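Local coordinates for basic blue protein (Cucumis sativus, PDB 2CBP), which binds a single type 1 copper ion and, as a plant phytocyanin, probably serves as a one-electron carrier, at residues G27-F32 with Q67-K72; H39-V44 with S75-N80. One frame throughout, in Å; residues are numbered along the deposited sequence.

Contact 1: residues G27-F32 with Q67-K72; sequences GDILLF and QIKLPK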
loop_
_atom_site.group_PDB
_atom_site.type_symbol
_atom_site.label_atom_id
_atom_site.label_comp_id
_atom_site.label_asym_id
_atom_site.label_seq_id
_atom_site.Cartn_x
_atom_site.Cartn_y
_atom_site.Cartn_z
ATOM N N GLY A 27 13.126 7.176 2.149
ATOM C CA GLY A 27 14.080 6.318 1.462
ATOM C C GLY A 27 13.880 4.843 1.739
ATOM O O GLY A 27 14.432 4.017 0.982
ATOM N N ASP A 28 13.136 4.529 2.775
ATOM C CA ASP A 28 12.837 3.114 3.109
ATOM C C ASP A 28 12.025 2.586 1.900
ATOM O O ASP A 28 11.448 3.359 1.114
ATOM C CB ASP A 28 12.125 2.951 4.419
ATOM C CG ASP A 28 12.959 3.038 5.668
ATOM O OD1 ASP A 28 14.225 3.131 5.528
ATOM O OD2 ASP A 28 12.461 3.002 6.799
ATOM N N ILE A 29 12.018 1.277 1.766
ATOM C CA ILE A 29 11.323 0.569 0.705
ATOM C C ILE A 29 10.258 -0.382 1.261
ATOM O O ILE A 29 10.483 -1.137 2.203
ATOM C CB ILE A 29 12.281 -0.282 -0.146
ATOM C CG1 ILE A 29 13.273 0.649 -0.817
ATOM C CG2 ILE A 29 11.539 -1.093 -1.195
ATOM C CD1 ILE A 29 14.522 -0.036 -1.369
ATOM N N LEU A 30 9.090 -0.307 0.612
ATOM C CA LEU A 30 7.976 -1.186 0.944
ATOM C C LEU A 30 7.949 -2.209 -0.224
ATOM O O LEU A 30 7.974 -1.777 -1.383
ATOM C CB LEU A 30 6.627 -0.527 1.049
ATOM C CG LEU A 30 6.432 0.534 2.124
ATOM C CD1 LEU A 30 4.967 0.847 2.241
ATOM C CD2 LEU A 30 7.013 0.107 3.434
ATOM N N LEU A 31 7.945 -3.451 0.160
ATOM C CA LEU A 31 7.905 -4.568 -0.813
ATOM C C LEU A 31 6.538 -5.249 -0.718
ATOM O O LEU A 31 6.159 -5.769 0.328
ATOM C CB LEU A 31 9.040 -5.524 -0.541
ATOM C CG LEU A 31 9.340 -6.586 -1.596
ATOM C CD1 LEU A 31 10.809 -6.914 -1.513
ATOM C CD2 LEU A 31 8.486 -7.816 -1.440
ATOM N N PHE A 32 5.845 -5.232 -1.847
ATOM C CA PHE A 32 4.503 -5.780 -1.996
ATOM C C PHE A 32 4.496 -7.059 -2.835
ATOM O O PHE A 32 4.804 -6.986 -4.029
ATOM C CB PHE A 32 3.584 -4.742 -2.688
ATOM C CG PHE A 32 3.316 -3.459 -1.952
ATOM C CD1 PHE A 32 4.215 -2.409 -1.989
ATOM C CD2 PHE A 32 2.123 -3.307 -1.226
ATOM C CE1 PHE A 32 3.973 -1.221 -1.298
ATOM C CE2 PHE A 32 1.848 -2.120 -0.539
ATOM C CZ PHE A 32 2.784 -1.081 -0.592
ATOM N N GLN A 67 8.595 -2.901 -5.408
ATOM C CA GLN A 67 9.508 -2.279 -4.432
ATOM C C GLN A 67 9.280 -0.766 -4.536
ATOM O O GLN A 67 9.709 -0.167 -5.523
ATOM C CB GLN A 67 10.958 -2.639 -4.682
ATOM C CG GLN A 67 11.285 -4.078 -4.351
ATOM C CD GLN A 67 12.753 -4.350 -4.116
ATOM O OE1 GLN A 67 13.361 -3.889 -3.141
ATOM N NE2 GLN A 67 13.321 -5.139 -5.024
ATOM N N ILE A 68 8.584 -0.226 -3.561
ATOM C CA ILE A 68 8.257 1.211 -3.523
ATOM C C ILE A 68 9.013 1.960 -2.443
ATOM O O ILE A 68 8.973 1.717 -1.249
ATOM C CB ILE A 68 6.733 1.419 -3.418
ATOM C CG1 ILE A 68 6.105 0.659 -4.583
ATOM C CG2 ILE A 68 6.422 2.891 -3.484
ATOM C CD1 ILE A 68 4.601 0.539 -4.628
ATOM N N LYS A 69 9.794 2.937 -2.930
ATOM C CA LYS A 69 10.647 3.775 -2.080
ATOM C C LYS A 69 9.757 4.900 -1.545
ATOM O O LYS A 69 9.022 5.543 -2.299
ATOM C CB LYS A 69 11.844 4.328 -2.811
ATOM C CG LYS A 69 13.063 4.720 -1.987
ATOM C CD LYS A 69 14.091 5.436 -2.870
ATOM C CE LYS A 69 15.365 5.745 -2.110
ATOM N NZ LYS A 69 15.074 6.473 -0.851
ATOM N N LEU A 70 9.860 5.082 -0.243
ATOM C CA LEU A 70 9.049 6.112 0.394
ATOM C C LEU A 70 9.675 7.497 0.417
ATOM O O LEU A 70 10.821 7.696 0.852
ATOM C CB LEU A 70 8.852 5.671 1.842
ATOM C CG LEU A 70 8.012 4.437 2.117
ATOM C CD1 LEU A 70 7.920 4.254 3.612
ATOM C CD2 LEU A 70 6.638 4.537 1.496
ATOM N N PRO A 71 8.875 8.452 -0.020
ATOM C CA PRO A 71 9.254 9.874 0.028
ATOM C C PRO A 71 9.047 10.316 1.483
ATOM O O PRO A 71 8.391 9.605 2.317
ATOM C CB PRO A 71 8.291 10.513 -0.943
ATOM C CG PRO A 71 7.011 9.701 -0.853
ATOM C CD PRO A 71 7.489 8.296 -0.526
ATOM N N LYS A 72 9.557 11.466 1.822
ATOM C CA LYS A 72 9.406 12.040 3.178
ATOM C C LYS A 72 7.902 12.373 3.312
ATOM O O LYS A 72 7.316 12.896 2.356
ATOM C CB LYS A 72 10.202 13.307 3.338
ATOM C CG LYS A 72 10.929 13.602 4.601
ATOM C CD LYS A 72 10.243 14.490 5.623
ATOM C CE LYS A 72 10.799 14.214 7.001
ATOM N NZ LYS A 72 10.092 14.716 8.178
#
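Strands 29-33 and 65-69 pair antiparallel at one side of the sheet 2-4/29-33/65-69, and G27-F32 meets Q67-K72 there through a backbone ladder with a packed inner face and a more exposed outer one. The axes of the short segments 29-32 and 67-69 run 157° apart and approach to 4.4 Å. L30 and I68 form the hydrogen-bonded pair: L30 N reaches I68 O at 2.8 Å, and I68 N reaches L30 O at 2.7 Å. The ladder runs on past the strand ends, with L70 N on D28 O and G27 N on L70 O, both 2.7 Å and nearly straight (171° at the hydrogen). The D28 side chain leads away from Q67-K72 and is buried, its OD2 taking R25 N and its OD1 A1 N.

On the inner face, I68 carries CG1 beside its backbone N (chi1 -55°), which brings CD1 obliquely to F32 CE1 at 3.8 Å. L70 CD2 packs against L30 CG at 4.1 Å, and F77 of strand 73-78 touches L30, F32, I68 and L70. On the outer face, Q67 CB lies 3.9 Å from I29 CG2. The pair thus edges a three-stranded sheet that packs on the sheet of 73-78, as in the beta-sandwich of cupredoxins, this protein's family.

Contact 2: residues H39-V44 with S75-N80; sequences HNVVVV and SYFICN. With CU (copper (II) ion), chain B.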
loop_
_atom_site.group_PDB
_atom_site.type_symbol
_atom_site.label_atom_id
_atom_site.label_comp_id
_atom_site.label_asym_id
_atom_site.label_seq_id
_atom_site.Cartn_x
_atom_site.Cartn_y
_atom_site.Cartn_z
ATOM N N HIS A 39 -4.918 -8.774 -7.536
ATOM C CA HIS A 39 -4.624 -7.566 -6.751
ATOM C C HIS A 39 -3.647 -6.630 -7.468
ATOM O O HIS A 39 -2.976 -7.011 -8.408
ATOM C CB HIS A 39 -4.007 -7.970 -5.409
ATOM C CG HIS A 39 -4.774 -8.859 -4.491
ATOM N ND1 HIS A 39 -5.863 -8.422 -3.728
ATOM C CD2 HIS A 39 -4.552 -10.188 -4.215
ATOM C CE1 HIS A 39 -6.261 -9.465 -3.061
ATOM N NE2 HIS A 39 -5.512 -10.548 -3.314
ATOM N N ASN A 40 -3.576 -5.398 -6.972
ATOM C CA ASN A 40 -2.708 -4.346 -7.467
ATOM C C ASN A 40 -2.333 -3.459 -6.246
ATOM O O ASN A 40 -2.798 -3.668 -5.127
ATOM C CB ASN A 40 -3.268 -3.494 -8.626
ATOM C CG ASN A 40 -4.556 -2.787 -8.310
ATOM O OD1 ASN A 40 -4.890 -2.556 -7.120
ATOM N ND2 ASN A 40 -5.358 -2.448 -9.325
ATOM N N VAL A 41 -1.464 -2.506 -6.574
ATOM C CA VAL A 41 -1.004 -1.513 -5.573
ATOM C C VAL A 41 -1.255 -0.163 -6.249
ATOM O O VAL A 41 -0.747 0.073 -7.375
ATOM C CB VAL A 41 0.468 -1.732 -5.158
ATOM C CG1 VAL A 41 0.956 -0.651 -4.194
ATOM C CG2 VAL A 41 0.727 -3.121 -4.610
ATOM N N VAL A 42 -2.004 0.690 -5.585
ATOM C CA VAL A 42 -2.339 2.014 -6.111
ATOM C C VAL A 42 -1.919 3.071 -5.080
ATOM O O VAL A 42 -2.275 2.947 -3.890
ATOM C CB VAL A 42 -3.847 2.078 -6.481
ATOM C CG1 VAL A 42 -4.264 3.355 -7.190
ATOM C CG2 VAL A 42 -4.325 0.846 -7.241
ATOM N N VAL A 43 -1.209 4.042 -5.573
ATOM C CA VAL A 43 -0.706 5.164 -4.766
ATOM C C VAL A 43 -1.709 6.320 -4.851
ATOM O O VAL A 43 -1.854 6.963 -5.904
ATOM C CB VAL A 43 0.695 5.589 -5.255
ATOM C CG1 VAL A 43 1.273 6.636 -4.293
ATOM C CG2 VAL A 43 1.615 4.414 -5.426
ATOM N N VAL A 44 -2.348 6.539 -3.707
ATOM C CA VAL A 44 -3.384 7.599 -3.616
ATOM C C VAL A 44 -3.055 8.649 -2.567
ATOM O O VAL A 44 -2.001 8.613 -1.941
ATOM C CB VAL A 44 -4.743 6.889 -3.335
ATOM C CG1 VAL A 44 -5.142 5.925 -4.435
ATOM C CG2 VAL A 44 -4.757 6.197 -1.980
ATOM N N SER A 75 2.291 8.601 2.910
ATOM C CA SER A 75 2.038 7.792 1.718
ATOM C C SER A 75 0.832 6.892 2.045
ATOM O O SER A 75 0.748 6.383 3.166
ATOM C CB SER A 75 3.196 6.945 1.227
ATOM O OG SER A 75 4.211 7.789 0.709
ATOM N N TYR A 76 -0.033 6.748 1.061
ATOM C CA TYR A 76 -1.254 5.958 1.121
ATOM C C TYR A 76 -1.321 5.015 -0.092
ATOM O O TYR A 76 -1.096 5.435 -1.233
ATOM C CB TYR A 76 -2.472 6.912 1.145
ATOM C CG TYR A 76 -2.463 7.884 2.320
ATOM C CD1 TYR A 76 -2.966 7.492 3.565
ATOM C CD2 TYR A 76 -1.966 9.170 2.174
ATOM C CE1 TYR A 76 -2.960 8.364 4.653
ATOM C CE2 TYR A 76 -1.959 10.068 3.254
ATOM C CZ TYR A 76 -2.460 9.663 4.475
ATOM O OH TYR A 76 -2.444 10.560 5.511
ATOM N N PHE A 77 -1.614 3.768 0.226
ATOM C CA PHE A 77 -1.714 2.696 -0.772
ATOM C C PHE A 77 -3.018 1.911 -0.556
ATOM O O PHE A 77 -3.427 1.572 0.559
ATOM C CB PHE A 77 -0.530 1.687 -0.720
ATOM C CG PHE A 77 0.822 2.324 -0.711
ATOM C CD1 PHE A 77 1.382 2.728 0.519
ATOM C CD2 PHE A 77 1.503 2.554 -1.888
ATOM C CE1 PHE A 77 2.624 3.367 0.541
ATOM C CE2 PHE A 77 2.761 3.194 -1.892
ATOM C CZ PHE A 77 3.291 3.592 -0.655
ATOM N N ILE A 78 -3.616 1.594 -1.717
ATOM C CA ILE A 78 -4.837 0.781 -1.675
ATOM C C ILE A 78 -4.758 -0.240 -2.834
ATOM O O ILE A 78 -3.929 -0.090 -3.731
ATOM C CB ILE A 78 -6.131 1.573 -1.841
ATOM C CG1 ILE A 78 -6.230 2.123 -3.251
ATOM C CG2 ILE A 78 -6.279 2.704 -0.838
ATOM C CD1 ILE A 78 -7.503 2.905 -3.594
ATOM N N CYS A 79 -5.629 -1.214 -2.735
ATOM C CA CYS A 79 -5.792 -2.224 -3.820
ATOM C C CYS A 79 -7.144 -1.738 -4.423
ATOM O O CYS A 79 -8.061 -1.606 -3.577
ATOM C CB CYS A 79 -5.837 -3.652 -3.396
ATOM S SG CYS A 79 -6.443 -4.774 -4.689
ATOM N N ASN A 80 -7.219 -1.464 -5.702
ATOM C CA ASN A 80 -8.501 -0.969 -6.236
ATOM C C ASN A 80 -9.369 -1.978 -6.970
ATOM O O ASN A 80 -10.348 -1.538 -7.632
ATOM C CB ASN A 80 -8.395 0.388 -6.907
ATOM C CG ASN A 80 -7.831 0.360 -8.307
ATOM O OD1 ASN A 80 -7.506 -0.711 -8.829
ATOM N ND2 ASN A 80 -7.735 1.552 -8.872
HETATM CU CU CU B . -6.704 -6.683 -3.723
HETATM O O HOH W 1 0.522 8.725 -1.364
#
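Two asparagines join the ends of these segments just where both segments reach the copper: N40 receives N80 N on its OD1 (2.9 Å) and gives its ND2 to N80 OD1 (2.8 Å). The two bonds differ. The backbone N-H lies in the N40 carbonyl plane on a lone pair, whereas ND2 approaches from above the N80 carbonyl plane, the amides being turned 60° apart. N40 is gripped at both OD1 and ND2, and N80 at OD1 by N40 and at ND2 by T54 OG1, which sets the rotation of each amide.

A chi1 of 166° swings C79 SG away from the backbone N and onto the copper, at 2.2 Å, and H39 ND1 binds the metal at 1.9 Å; the sulfur lies in the plane of the imidazole, at its edge. N40 OD1 sits 3.6 Å from C79 SG and may affect the polarity around the sulfur. Behind the site, V42 and I78 form an antiparallel hydrogen-bonded pair, with V42 N on I78 O at 2.8 Å. V43 runs alongside F77 (CG2 to CE2), and V41 CG1 crosses to F77 CD2 obliquely, while V44 CG1 meets I78 CD1 at 3.9 Å on the other face. Water 1 bridges V44 O and Y76 N. With H84 and M89 completing the ligand set, this is the type 1 copper site of a cupredoxin.

How the contacts relate
Contact 1 and contact 2 belong to different sheets that face each other, and their apolar sides meet in the interior: F32 CD2 lies 3.7 Å from V41 CG2, and L30 CD1 3.8 Å from F77 CE1. Their centres are about 13 Å apart. The segments alternate along the chain, 29-33 leading to 41-44 and 65-69 to 73-78, so each passage carries the chain from one sheet to the other. Contact 2 is buried, its centre about 5 Å from that of the chain, and adds metal ligation and side-chain amide bonds to its strand pairing. Contact 1, its centre about 10 Å from that of the chain, is partly buried, relies on backbone bonds and apolar packing that includes the F32 ring, and has no copper ligand.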